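Local coordinates for replication protein B (Plasmid RSF1010, PDB 3H25) that acts as the plasmid's primase, making primers at initiator DNA for leading-strand replication, this chain being its N-terminal catalytic domain, at residues R67-G72 / T164-K169; G39-T44 / D74-P79; L93-L98 / K117-W122; K102-E107 / A142-A147. One frame throughout, in Å; residues are numbered along the deposited sequence.

Contact 1. Residues R67-G72 / T164-K169. With nucleotides of chain B.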
# COMPACT_ATOMS: atom_id res chain seq x y z
N ARG A 67 17.13 11.35 6.95
CA ARG A 67 17.48 11.93 8.25
C ARG A 67 16.47 11.57 9.34
O ARG A 67 16.85 11.12 10.42
CB ARG A 67 17.62 13.45 8.13
CG ARG A 67 18.04 14.12 9.43
CD ARG A 67 17.97 15.63 9.34
NE ARG A 67 18.22 16.26 10.64
CZ ARG A 67 19.43 16.50 11.15
NH1 ARG A 67 20.53 16.18 10.47
NH2 ARG A 67 19.54 17.08 12.34
N MET A 68 15.18 11.79 9.05
CA MET A 68 14.10 11.48 9.98
C MET A 68 14.10 10.00 10.36
O MET A 68 13.92 9.66 11.53
CB MET A 68 12.75 11.88 9.39
CG MET A 68 12.58 13.38 9.13
SD MET A 68 12.03 14.35 10.56
CE MET A 68 13.58 14.83 11.31
N ASN A 69 14.31 9.14 9.37
CA ASN A 69 14.42 7.69 9.57
C ASN A 69 15.57 7.34 10.52
O ASN A 69 15.39 6.53 11.44
CB ASN A 69 14.59 6.97 8.23
CG ASN A 69 14.51 5.46 8.35
OD1 ASN A 69 13.75 4.92 9.15
ND2 ASN A 69 15.28 4.77 7.52
N ALA A 70 16.73 7.95 10.28
CA ALA A 70 17.91 7.77 11.12
C ALA A 70 17.70 8.35 12.52
O ALA A 70 18.31 7.88 13.48
CB ALA A 70 19.13 8.38 10.46
N GLN A 71 16.84 9.36 12.62
CA GLN A 71 16.44 9.93 13.91
C GLN A 71 15.24 9.21 14.54
O GLN A 71 14.59 9.74 15.45
CB GLN A 71 16.15 11.43 13.77
CG GLN A 71 17.17 12.34 14.46
CD GLN A 71 18.56 12.24 13.87
OE1 GLN A 71 18.81 12.74 12.77
NE2 GLN A 71 19.48 11.61 14.59
N GLY A 72 14.96 8.00 14.06
CA GLY A 72 13.92 7.15 14.64
C GLY A 72 12.51 7.50 14.22
O GLY A 72 11.65 7.76 15.06
N THR A 164 14.50 2.07 7.08
CA THR A 164 14.64 1.12 8.18
C THR A 164 13.34 1.02 8.98
O THR A 164 12.66 2.03 9.22
CB THR A 164 15.81 1.54 9.09
OG1 THR A 164 17.04 1.47 8.35
CG2 THR A 164 15.92 0.65 10.31
N ASN A 165 12.99 -0.20 9.37
CA ASN A 165 11.86 -0.44 10.27
C ASN A 165 12.27 -0.13 11.71
O ASN A 165 13.17 -0.78 12.26
CB ASN A 165 11.36 -1.88 10.14
CG ASN A 165 9.97 -2.09 10.75
OD1 ASN A 165 9.59 -1.42 11.72
ND2 ASN A 165 9.22 -3.02 10.19
N ARG A 166 11.62 0.86 12.31
CA ARG A 166 12.03 1.38 13.61
C ARG A 166 11.36 0.73 14.82
O ARG A 166 11.90 0.76 15.93
CB ARG A 166 11.88 2.91 13.66
CG ARG A 166 12.99 3.67 12.95
CD ARG A 166 14.32 3.52 13.69
NE ARG A 166 15.43 4.17 12.99
CZ ARG A 166 16.71 4.02 13.30
NH1 ARG A 166 17.07 3.24 14.31
NH2 ARG A 166 17.64 4.66 12.60
N LYS A 167 10.17 0.16 14.61
CA LYS A 167 9.45 -0.54 15.69
C LYS A 167 10.09 -1.88 16.02
O LYS A 167 10.30 -2.20 17.19
CB LYS A 167 7.97 -0.70 15.34
CG LYS A 167 7.16 0.58 15.45
N ASP A 168 10.40 -2.66 14.99
CA ASP A 168 11.17 -3.90 15.13
C ASP A 168 12.62 -3.55 15.52
O ASP A 168 13.15 -2.55 15.02
CB ASP A 168 11.14 -4.69 13.82
N LYS A 169 13.28 -4.32 16.39
CA LYS A 169 12.79 -5.57 17.03
C LYS A 169 12.85 -6.78 16.10
O LYS A 169 13.89 -7.42 15.95
CB LYS A 169 11.40 -5.41 17.66
P DT B 5 24.86 5.63 8.40
OP1 DT B 5 25.67 6.85 8.65
OP2 DT B 5 24.08 5.06 9.52
O5' DT B 5 23.87 5.90 7.18
C5' DT B 5 24.25 6.71 6.07
C4' DT B 5 23.03 7.04 5.23
O4' DT B 5 21.96 6.11 5.54
C3' DT B 5 22.47 8.45 5.44
O3' DT B 5 22.25 9.09 4.19
C2' DT B 5 21.16 8.23 6.19
C1' DT B 5 20.76 6.81 5.80
N1 DT B 5 19.98 6.12 6.88
C2 DT B 5 18.61 5.97 6.71
O2 DT B 5 17.99 6.35 5.74
N3 DT B 5 17.98 5.34 7.75
C4 DT B 5 18.55 4.85 8.91
O4 DT B 5 17.87 4.30 9.77
C5 DT B 5 19.98 5.05 9.03
C7 DT B 5 20.73 4.57 10.24
C6 DT B 5 20.61 5.67 8.02
P DC B 6 23.01 10.44 3.81
OP1 DC B 6 22.61 10.80 2.43
OP2 DC B 6 24.45 10.25 4.11
O5' DC B 6 22.42 11.52 4.83
C5' DC B 6 21.10 12.03 4.67
C4' DC B 6 20.66 12.83 5.89
O4' DC B 6 20.60 11.98 7.07
C3' DC B 6 21.53 14.01 6.28
O3' DC B 6 20.66 15.05 6.70
C2' DC B 6 22.37 13.48 7.45
C1' DC B 6 21.37 12.53 8.11
N1 DC B 6 21.93 11.38 8.89
C2 DC B 6 21.54 11.17 10.23
O2 DC B 6 20.75 11.95 10.77
N3 DC B 6 22.05 10.10 10.90
C4 DC B 6 22.90 9.27 10.30
N4 DC B 6 23.37 8.23 11.01
C5 DC B 6 23.31 9.46 8.95
C6 DC B 6 22.81 10.51 8.29
P DC B 7 20.91 16.58 6.30
OP1 DC B 7 21.71 16.64 5.06
OP2 DC B 7 21.37 17.27 7.52
O5' DC B 7 19.42 17.08 6.00
C5' DC B 7 18.77 16.74 4.79
C4' DC B 7 17.78 17.84 4.43
O4' DC B 7 16.76 17.89 5.46
C3' DC B 7 18.39 19.23 4.35
O3' DC B 7 18.13 19.79 3.07
C2' DC B 7 17.74 20.02 5.50
C1' DC B 7 16.46 19.23 5.77
N1 DC B 7 15.95 19.29 7.18
C2 DC B 7 14.64 19.74 7.44
O2 DC B 7 13.90 20.09 6.51
N3 DC B 7 14.20 19.78 8.73
C4 DC B 7 15.00 19.39 9.72
N4 DC B 7 14.52 19.45 10.97
C5 DC B 7 16.33 18.93 9.49
C6 DC B 7 16.76 18.90 8.21

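Contact 2. Residues G39-T44 / D74-P79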
# COMPACT_ATOMS: atom_id res chain seq x y z
N GLY A 39 3.78 9.66 5.02
CA GLY A 39 3.61 9.66 6.47
C GLY A 39 4.92 9.40 7.18
O GLY A 39 5.62 8.43 6.87
N VAL A 40 5.26 10.26 8.14
CA VAL A 40 6.46 10.10 8.95
C VAL A 40 6.05 9.96 10.42
O VAL A 40 5.70 10.94 11.08
CB VAL A 40 7.48 11.26 8.75
CG1 VAL A 40 8.81 10.92 9.39
CG2 VAL A 40 7.69 11.57 7.28
N ARG A 41 6.09 8.72 10.91
CA ARG A 41 5.60 8.39 12.24
C ARG A 41 6.73 8.39 13.27
O ARG A 41 7.72 7.68 13.11
CB ARG A 41 4.89 7.04 12.22
CG ARG A 41 4.12 6.66 13.48
CD ARG A 41 3.41 5.34 13.28
NE ARG A 41 3.10 4.66 14.54
CZ ARG A 41 1.92 4.68 15.16
NH1 ARG A 41 1.75 4.02 16.30
NH2 ARG A 41 0.90 5.37 14.64
N ASP A 42 6.57 9.20 14.31
CA ASP A 42 7.53 9.27 15.41
C ASP A 42 7.42 8.03 16.28
O ASP A 42 6.35 7.71 16.80
CB ASP A 42 7.30 10.54 16.24
CG ASP A 42 8.31 10.70 17.36
OD1 ASP A 42 7.89 10.73 18.53
OD2 ASP A 42 9.52 10.79 17.06
N ALA A 43 8.55 7.33 16.43
CA ALA A 43 8.59 6.05 17.15
C ALA A 43 8.27 6.16 18.64
O ALA A 43 7.83 5.19 19.26
CB ALA A 43 9.94 5.37 16.94
N THR A 44 8.51 7.35 19.21
CA THR A 44 8.23 7.60 20.62
C THR A 44 6.75 7.87 20.88
O THR A 44 6.12 7.19 21.69
CB THR A 44 9.08 8.78 21.17
OG1 THR A 44 10.44 8.64 20.74
CG2 THR A 44 9.04 8.82 22.70
N ASP A 74 9.45 6.10 11.32
CA ASP A 74 9.01 5.16 10.29
C ASP A 74 8.41 5.94 9.13
O ASP A 74 7.71 6.94 9.33
CB ASP A 74 7.98 4.18 10.87
CG ASP A 74 8.60 3.21 11.87
OD1 ASP A 74 9.44 2.38 11.46
OD2 ASP A 74 8.23 3.28 13.06
N VAL A 75 8.70 5.49 7.91
CA VAL A 75 8.30 6.18 6.70
C VAL A 75 7.21 5.39 5.97
O VAL A 75 7.41 4.22 5.62
CB VAL A 75 9.51 6.44 5.77
CG1 VAL A 75 9.11 7.30 4.58
CG2 VAL A 75 10.65 7.10 6.54
N TYR A 76 6.07 6.04 5.75
CA TYR A 76 4.91 5.41 5.13
C TYR A 76 4.48 6.11 3.85
O TYR A 76 4.84 7.27 3.61
CB TYR A 76 3.73 5.39 6.12
CG TYR A 76 3.95 4.51 7.33
CD1 TYR A 76 3.61 3.16 7.31
CD2 TYR A 76 4.49 5.04 8.51
CE1 TYR A 76 3.80 2.35 8.42
CE2 TYR A 76 4.68 4.24 9.63
CZ TYR A 76 4.34 2.90 9.58
OH TYR A 76 4.53 2.10 10.69
N ILE A 77 3.71 5.40 3.03
CA ILE A 77 3.27 5.90 1.72
C ILE A 77 1.85 5.45 1.36
O ILE A 77 1.43 4.33 1.68
CB ILE A 77 4.28 5.51 0.59
CG1 ILE A 77 3.99 6.29 -0.70
CG2 ILE A 77 4.30 3.99 0.36
CD1 ILE A 77 5.11 6.28 -1.71
N ARG A 78 1.11 6.36 0.72
CA ARG A 78 -0.20 6.08 0.16
C ARG A 78 -0.48 7.13 -0.92
O ARG A 78 0.11 8.21 -0.89
CB ARG A 78 -1.30 6.09 1.24
CG ARG A 78 -1.61 7.46 1.83
CD ARG A 78 -2.58 7.37 2.99
NE ARG A 78 -2.69 8.65 3.70
CZ ARG A 78 -3.34 8.83 4.85
NH1 ARG A 78 -3.95 7.82 5.45
NH2 ARG A 78 -3.37 10.03 5.41
N PRO A 79 -1.37 6.82 -1.89
CA PRO A 79 -1.79 7.80 -2.89
C PRO A 79 -2.40 9.05 -2.26
O PRO A 79 -3.01 8.97 -1.18
CB PRO A 79 -2.85 7.05 -3.70
CG PRO A 79 -2.52 5.63 -3.52
CD PRO A 79 -2.01 5.51 -2.12

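Contact 3. Residues L93-L98 / K117-W122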
# COMPACT_ATOMS: atom_id res chain seq x y z
N LEU A 93 1.04 -10.22 5.45
CA LEU A 93 1.00 -11.40 4.59
C LEU A 93 2.28 -12.23 4.70
O LEU A 93 3.36 -11.70 5.01
CB LEU A 93 0.78 -11.00 3.13
CG LEU A 93 -0.50 -10.26 2.73
CD1 LEU A 93 -0.30 -9.52 1.42
CD2 LEU A 93 -1.68 -11.21 2.63
N SER A 94 2.15 -13.53 4.46
CA SER A 94 3.30 -14.42 4.33
C SER A 94 3.56 -14.65 2.85
O SER A 94 2.76 -14.24 2.00
CB SER A 94 3.04 -15.75 5.05
OG SER A 94 2.19 -16.59 4.30
N GLU A 95 4.67 -15.32 2.53
CA GLU A 95 5.00 -15.63 1.14
C GLU A 95 4.12 -16.74 0.54
O GLU A 95 4.02 -16.87 -0.68
CB GLU A 95 6.49 -15.95 0.97
CG GLU A 95 7.12 -16.75 2.10
CD GLU A 95 8.63 -16.58 2.15
OE1 GLU A 95 9.15 -16.17 3.21
OE2 GLU A 95 9.30 -16.85 1.13
N PHE A 96 3.47 -17.51 1.41
CA PHE A 96 2.47 -18.49 0.98
C PHE A 96 1.17 -17.78 0.60
O PHE A 96 0.47 -18.20 -0.33
CB PHE A 96 2.21 -19.53 2.07
N ASP A 97 0.85 -16.71 1.33
CA ASP A 97 -0.31 -15.88 1.03
C ASP A 97 -0.16 -15.17 -0.32
O ASP A 97 -1.13 -15.05 -1.06
CB ASP A 97 -0.54 -14.85 2.14
CG ASP A 97 -1.01 -15.47 3.45
OD1 ASP A 97 -1.55 -16.60 3.42
OD2 ASP A 97 -0.86 -14.83 4.50
N LEU A 98 1.06 -14.73 -0.62
CA LEU A 98 1.37 -14.11 -1.90
C LEU A 98 1.22 -15.10 -3.05
O LEU A 98 0.75 -14.73 -4.13
CB LEU A 98 2.80 -13.54 -1.90
CG LEU A 98 3.18 -12.50 -0.84
CD1 LEU A 98 4.69 -12.31 -0.81
CD2 LEU A 98 2.46 -11.18 -1.06
N LYS A 117 10.83 -11.46 6.73
CA LYS A 117 9.81 -12.50 6.54
C LYS A 117 8.37 -12.06 6.87
O LYS A 117 7.49 -12.89 7.10
CB LYS A 117 10.19 -13.79 7.29
CG LYS A 117 11.56 -14.33 6.90
CD LYS A 117 12.09 -15.32 7.91
CE LYS A 117 13.56 -15.61 7.64
NZ LYS A 117 14.04 -16.78 8.43
N ASN A 118 8.16 -10.74 6.89
CA ASN A 118 6.83 -10.16 7.05
C ASN A 118 6.55 -9.23 5.86
O ASN A 118 7.36 -8.35 5.55
CB ASN A 118 6.72 -9.39 8.37
CG ASN A 118 6.72 -10.31 9.59
OD1 ASN A 118 5.70 -10.48 10.26
ND2 ASN A 118 7.87 -10.91 9.89
N TYR A 119 5.41 -9.44 5.21
CA TYR A 119 5.12 -8.78 3.94
C TYR A 119 3.79 -8.03 3.90
O TYR A 119 2.90 -8.26 4.72
CB TYR A 119 5.13 -9.81 2.80
CG TYR A 119 6.41 -10.61 2.68
CD1 TYR A 119 7.46 -10.17 1.87
CD2 TYR A 119 6.57 -11.82 3.35
CE1 TYR A 119 8.63 -10.90 1.74
CE2 TYR A 119 7.74 -12.57 3.22
CZ TYR A 119 8.76 -12.10 2.42
OH TYR A 119 9.92 -12.83 2.29
N GLN A 120 3.69 -7.11 2.94
CA GLN A 120 2.43 -6.46 2.59
C GLN A 120 2.41 -6.21 1.08
O GLN A 120 3.46 -6.15 0.44
CB GLN A 120 2.23 -5.16 3.37
CG GLN A 120 3.19 -4.03 3.02
CD GLN A 120 2.96 -2.77 3.84
OE1 GLN A 120 3.55 -1.73 3.56
NE2 GLN A 120 2.12 -2.86 4.87
N ALA A 121 1.21 -6.06 0.52
CA ALA A 121 1.07 -5.92 -0.93
C ALA A 121 0.05 -4.87 -1.34
O ALA A 121 -0.97 -4.68 -0.67
CB ALA A 121 0.74 -7.27 -1.56
N TRP A 122 0.34 -4.19 -2.44
CA TRP A 122 -0.59 -3.29 -3.09
C TRP A 122 -1.17 -3.99 -4.31
O TRP A 122 -0.43 -4.51 -5.15
CB TRP A 122 0.11 -1.99 -3.51
CG TRP A 122 0.52 -1.11 -2.36
CD1 TRP A 122 1.69 -1.15 -1.67
CD2 TRP A 122 -0.25 -0.04 -1.79
NE1 TRP A 122 1.71 -0.18 -0.70
CE2 TRP A 122 0.53 0.52 -0.75
CE3 TRP A 122 -1.52 0.50 -2.04
CZ2 TRP A 122 0.08 1.58 0.04
CZ3 TRP A 122 -1.97 1.56 -1.26
CH2 TRP A 122 -1.17 2.09 -0.23

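Contact 4. Residues K102-E107 / A142-A147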
# COMPACT_ATOMS: atom_id res chain seq x y z
N LYS A 102 -1.45 -14.71 -6.15
CA LYS A 102 -1.03 -14.88 -7.54
C LYS A 102 -1.77 -16.00 -8.26
O LYS A 102 -2.05 -15.90 -9.45
CB LYS A 102 0.48 -15.11 -7.63
CG LYS A 102 1.34 -13.89 -7.30
CD LYS A 102 2.80 -14.27 -7.12
CE LYS A 102 3.61 -13.08 -6.62
NZ LYS A 102 5.07 -13.37 -6.54
N ALA A 103 -2.09 -17.07 -7.53
CA ALA A 103 -2.79 -18.22 -8.09
C ALA A 103 -4.30 -18.01 -8.22
O ALA A 103 -4.99 -18.76 -8.92
CB ALA A 103 -2.50 -19.47 -7.27
N GLU A 104 -4.81 -16.98 -7.54
CA GLU A 104 -6.24 -16.69 -7.53
C GLU A 104 -6.61 -15.41 -8.29
O GLU A 104 -7.76 -14.96 -8.25
CB GLU A 104 -6.77 -16.64 -6.09
CG GLU A 104 -6.69 -17.98 -5.36
CD GLU A 104 -7.00 -17.87 -3.87
OE1 GLU A 104 -7.60 -16.85 -3.44
OE2 GLU A 104 -6.64 -18.80 -3.12
N GLY A 105 -5.63 -14.84 -9.00
CA GLY A 105 -5.86 -13.66 -9.83
C GLY A 105 -5.71 -12.34 -9.10
O GLY A 105 -6.05 -11.28 -9.63
N ARG A 106 -5.19 -12.41 -7.87
CA ARG A 106 -4.98 -11.22 -7.05
C ARG A 106 -3.50 -10.86 -7.00
O ARG A 106 -2.95 -10.56 -5.94
CB ARG A 106 -5.52 -11.45 -5.63
CG ARG A 106 -7.04 -11.32 -5.48
CD ARG A 106 -7.81 -12.54 -6.00
NE ARG A 106 -9.20 -12.54 -5.53
CZ ARG A 106 -10.22 -13.15 -6.13
NH1 ARG A 106 -10.04 -13.82 -7.26
NH2 ARG A 106 -11.43 -13.07 -5.60
N GLU A 107 -2.86 -10.88 -8.18
CA GLU A 107 -1.44 -10.54 -8.31
C GLU A 107 -1.19 -9.11 -7.85
O GLU A 107 -1.83 -8.18 -8.34
CB GLU A 107 -0.96 -10.70 -9.76
CG GLU A 107 -1.23 -12.06 -10.40
CD GLU A 107 -2.39 -12.04 -11.38
OE1 GLU A 107 -3.46 -11.50 -11.04
OE2 GLU A 107 -2.22 -12.56 -12.50
N ALA A 142 -8.64 -8.66 2.60
CA ALA A 142 -8.15 -8.93 3.95
C ALA A 142 -8.73 -10.23 4.50
O ALA A 142 -8.06 -10.96 5.23
CB ALA A 142 -8.46 -7.77 4.88
N SER A 143 -9.98 -10.50 4.15
CA SER A 143 -10.67 -11.72 4.57
C SER A 143 -10.19 -12.93 3.77
O SER A 143 -10.02 -14.01 4.33
CB SER A 143 -12.18 -11.55 4.42
OG SER A 143 -12.88 -12.66 4.97
N GLU A 144 -9.96 -12.73 2.47
CA GLU A 144 -9.52 -13.80 1.57
C GLU A 144 -8.17 -14.41 1.94
O GLU A 144 -7.93 -15.59 1.71
CB GLU A 144 -9.45 -13.28 0.12
CG GLU A 144 -10.77 -13.32 -0.64
CD GLU A 144 -10.62 -12.88 -2.09
OE1 GLU A 144 -9.63 -13.27 -2.75
OE2 GLU A 144 -11.49 -12.14 -2.59
N TYR A 145 -7.29 -13.59 2.51
CA TYR A 145 -5.91 -14.01 2.79
C TYR A 145 -5.47 -13.76 4.23
O TYR A 145 -4.28 -13.60 4.52
CB TYR A 145 -4.95 -13.35 1.79
CG TYR A 145 -5.32 -13.60 0.35
CD1 TYR A 145 -5.03 -14.81 -0.27
CD2 TYR A 145 -5.99 -12.63 -0.40
CE1 TYR A 145 -5.38 -15.06 -1.59
CE2 TYR A 145 -6.35 -12.86 -1.73
CZ TYR A 145 -6.04 -14.08 -2.31
OH TYR A 145 -6.38 -14.32 -3.62
N ASP A 146 -6.46 -13.73 5.14
CA ASP A 146 -6.25 -13.55 6.58
C ASP A 146 -5.33 -12.37 6.93
O ASP A 146 -4.49 -12.46 7.83
CB ASP A 146 -5.76 -14.86 7.22
CG ASP A 146 -6.80 -15.97 7.15
OD1 ASP A 146 -7.85 -15.86 7.83
OD2 ASP A 146 -6.57 -16.95 6.42
N ALA A 147 -5.51 -11.27 6.20
CA ALA A 147 -4.73 -10.06 6.42
C ALA A 147 -5.29 -9.26 7.59
O ALA A 147 -6.41 -9.52 8.05
CB ALA A 147 -4.71 -9.22 5.16

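Contact 1. Residues R67-G72 / T164-K169
Arg166 reaches across to the C-terminal end of helix 62-70 and takes hold of the carbonyl oxygen of Asn69. After bending at its second torsion (chi2 -68°) the chain runs out straight, which brings the guanidinium edge carrying NE and NH2 up to that oxygen. NE gives the stronger bond, 2.8 Å from Arg166 NE to Asn69 O at 146° at the hydrogen, and NH2 adds a weak one. The backbone N of Gly72 donates to the same oxygen, so this carbonyl at the helix end is gripped by several donors. Gly72, which takes a positive phi just after the helix end, also lies against the arginine, its CA 3.7 Å from Arg166 NE.

The same Arg166 NH2 also lies 2.9 Å from O4 of the thymine DT5 of chain B, which sits obliquely to the guanidinium plane. Thr164 comes to that same O4 with its hydroxyl, forming a weak hydrogen bond. The side chain of Asn69 fills the room between the backbone of Thr164 and the edge of this thymine. The next residue, Ala70, sets its methyl 3.4 Å from N3 of DC6 of chain B (Ala70 CB to N3), while Arg67, about one turn earlier and extended, lays CD against the base of DC7 of chain B and carries NH1 to within 3.3 Å of its OP2. The main chain of Arg166 is tied back to Asp74 in strand 73-79. Helix end and loop together form a binding site for initiator DNA, contacting successive nucleotides of the bound strand.

Contact 2. Residues G39-T44 / D74-P79
Gly39 and Tyr76 face each other as a hydrogen-bonded antiparallel pair, with Tyr76 N donating to Gly39 O at 2.7 Å and Gly39 N returning a bond to Tyr76 O. Arg41 and Asp74 repeat the pattern two residues on, and the non-hydrogen-bonded pair Val40 and Val75 sits between them, each CA leaning on a carbonyl oxygen through a CA-H...O contact.

Tyr76 and Arg41 share one face of the sheet. The ring meets Arg41 with its edge, Tyr76 CE2 lying 3.8 Å from Arg41 CB; the arginine chain leaves with CG anti to the backbone N (chi1 -170°) and its guanidinium ends up nearly perpendicular to the ring, 85° apart. Gly39, lacking a side chain, gives the tyrosine CB room on this face.

Further out, Met48 of strand 48-54 touches both Arg41 and Tyr76, and the carboxylate of Asp74 is held by a salt bridge to Arg159. Ile77 packs on helix 19-31. The pairing joins the two central strands of a four-stranded antiparallel sheet, ordered 48-54, 35-42, 73-79, 158-159.

Contact 3. Residues L93-L98 / K117-W122
The end of strand 87-93 and the start of helix 95-103 meet the neighbouring strand 118-124 here, at a strand-to-helix junction on the border of an antiparallel sheet. Leu93 and Tyr119 form the hydrogen-bonded pair: Leu93 N donates to Tyr119 O at 2.8 Å and 170°, and Tyr119 N to Leu93 O at 3.1 Å. Directly after this pair the chain turns into the helix through a capping box, in which Ser94 OG accepts from Asp97 N and Asp97 OD2 from Ser94 N, both at 3.3 Å.

The Tyr119 ring packs against the first helical turn. With CG anti to its own carbonyl carbon (chi1 -56°), the ring is swung so that Leu93 O comes to its edge, in plane, 3.6 Å from Tyr119 CD2. Leu98 CD1 sits above the ring plane, shifted toward the rim, and at the phenol end Glu95 OE1 approaches to 3.5 Å from Tyr119 OH, with carboxylate and ring steeply inclined at 80°. Replacing Tyr119 by an alanine would probably open a gap under Leu98 and leave Glu95 without the phenol beside it. Deeper in, the Ala121 methyl packs against Leu93 CD1 at 3.9 Å and against Leu98, while Val111 of strand 110-113 also touches both Leu98 and the tyrosine.

The chemistry is thus layered: backbone bonds fix the strand pair, the capping box satisfies amides at the helix start, and an apolar layer of leucine, alanine and ring carbons seats the helix on the sheet, with the phenol oxygen and the Glu95 carboxylate lying near each other at its margin.

Contact 4. Residues K102-E107 / A142-A147
Arg106 and Glu144 have the nearest CA atoms across this contact, yet these are 10.1 Å apart, so the two backbones never meet and long side chains bridge the interval. Each segment is the C-terminal end of a helix running into a loop: helicity is lost at Glu104 in one and at Tyr145 in the other, and Gly105 then turns the first chain with a positive phi.

Arg106 makes the main link. Its chain bends at the second torsion (chi2 77°) and presents two nitrogens to the Glu144 carboxylate: Arg106 NE forms a salt bridge to Glu144 OE1 at 2.9 Å, and Arg106 NH2 donates to Glu144 OE2, on its syn side but tilted out of the carboxylate plane, at 3.2 Å and 157°. The two flat groups are inclined, 65° apart. From the other terminal nitrogen, Arg106 NH1 donates to the carbonyl oxygen of Glu104 at 2.7 Å, which helps fix the rotation of the guanidinium. A methionine in its place would probably leave Glu144 without its counter-charge and the Glu104 carbonyl without this donor.

Tyr145 pushes its phenol between the arms of Glu104 and Arg106. The hydroxyl gives a weak hydrogen bond to the carboxylate, Tyr145 OH to Glu104 OE1 at 2.8 Å, and lies 3.3 Å from Arg106 CD. The carboxylates of Glu104 and Glu144 come fairly close together, and the arginine probably eases their repulsion.

Around this cluster, Tyr145 also touches Asp100 and Met101 of helix 95-103 and Leu93 of strand 87-93, so the end of helix 131-144 is packed against both that helix and the edge strand leading into it.

The four contacts lie in one primase domain, arranged in two groups. Contacts 1 and 2, with centres 10 Å apart, touch directly, and helix 62-70 leads straight into strand 73-79; this group carries the DNA-contacting end. Contacts 3 and 4, also 10 Å apart, touch as well and share helix 95-103. Trp122, on strand 118-124, packs against Ile77, Arg78 and Pro79, so the two antiparallel sheets meet there. The segments of contacts 1 and 2 alternate along the chain, as do those of 3 and 4. Contact 2 closes before contacts 3 and 4 open, and both of these are nested within the loop closed by contact 1, whose centre is about 30 Å from that of contact 4.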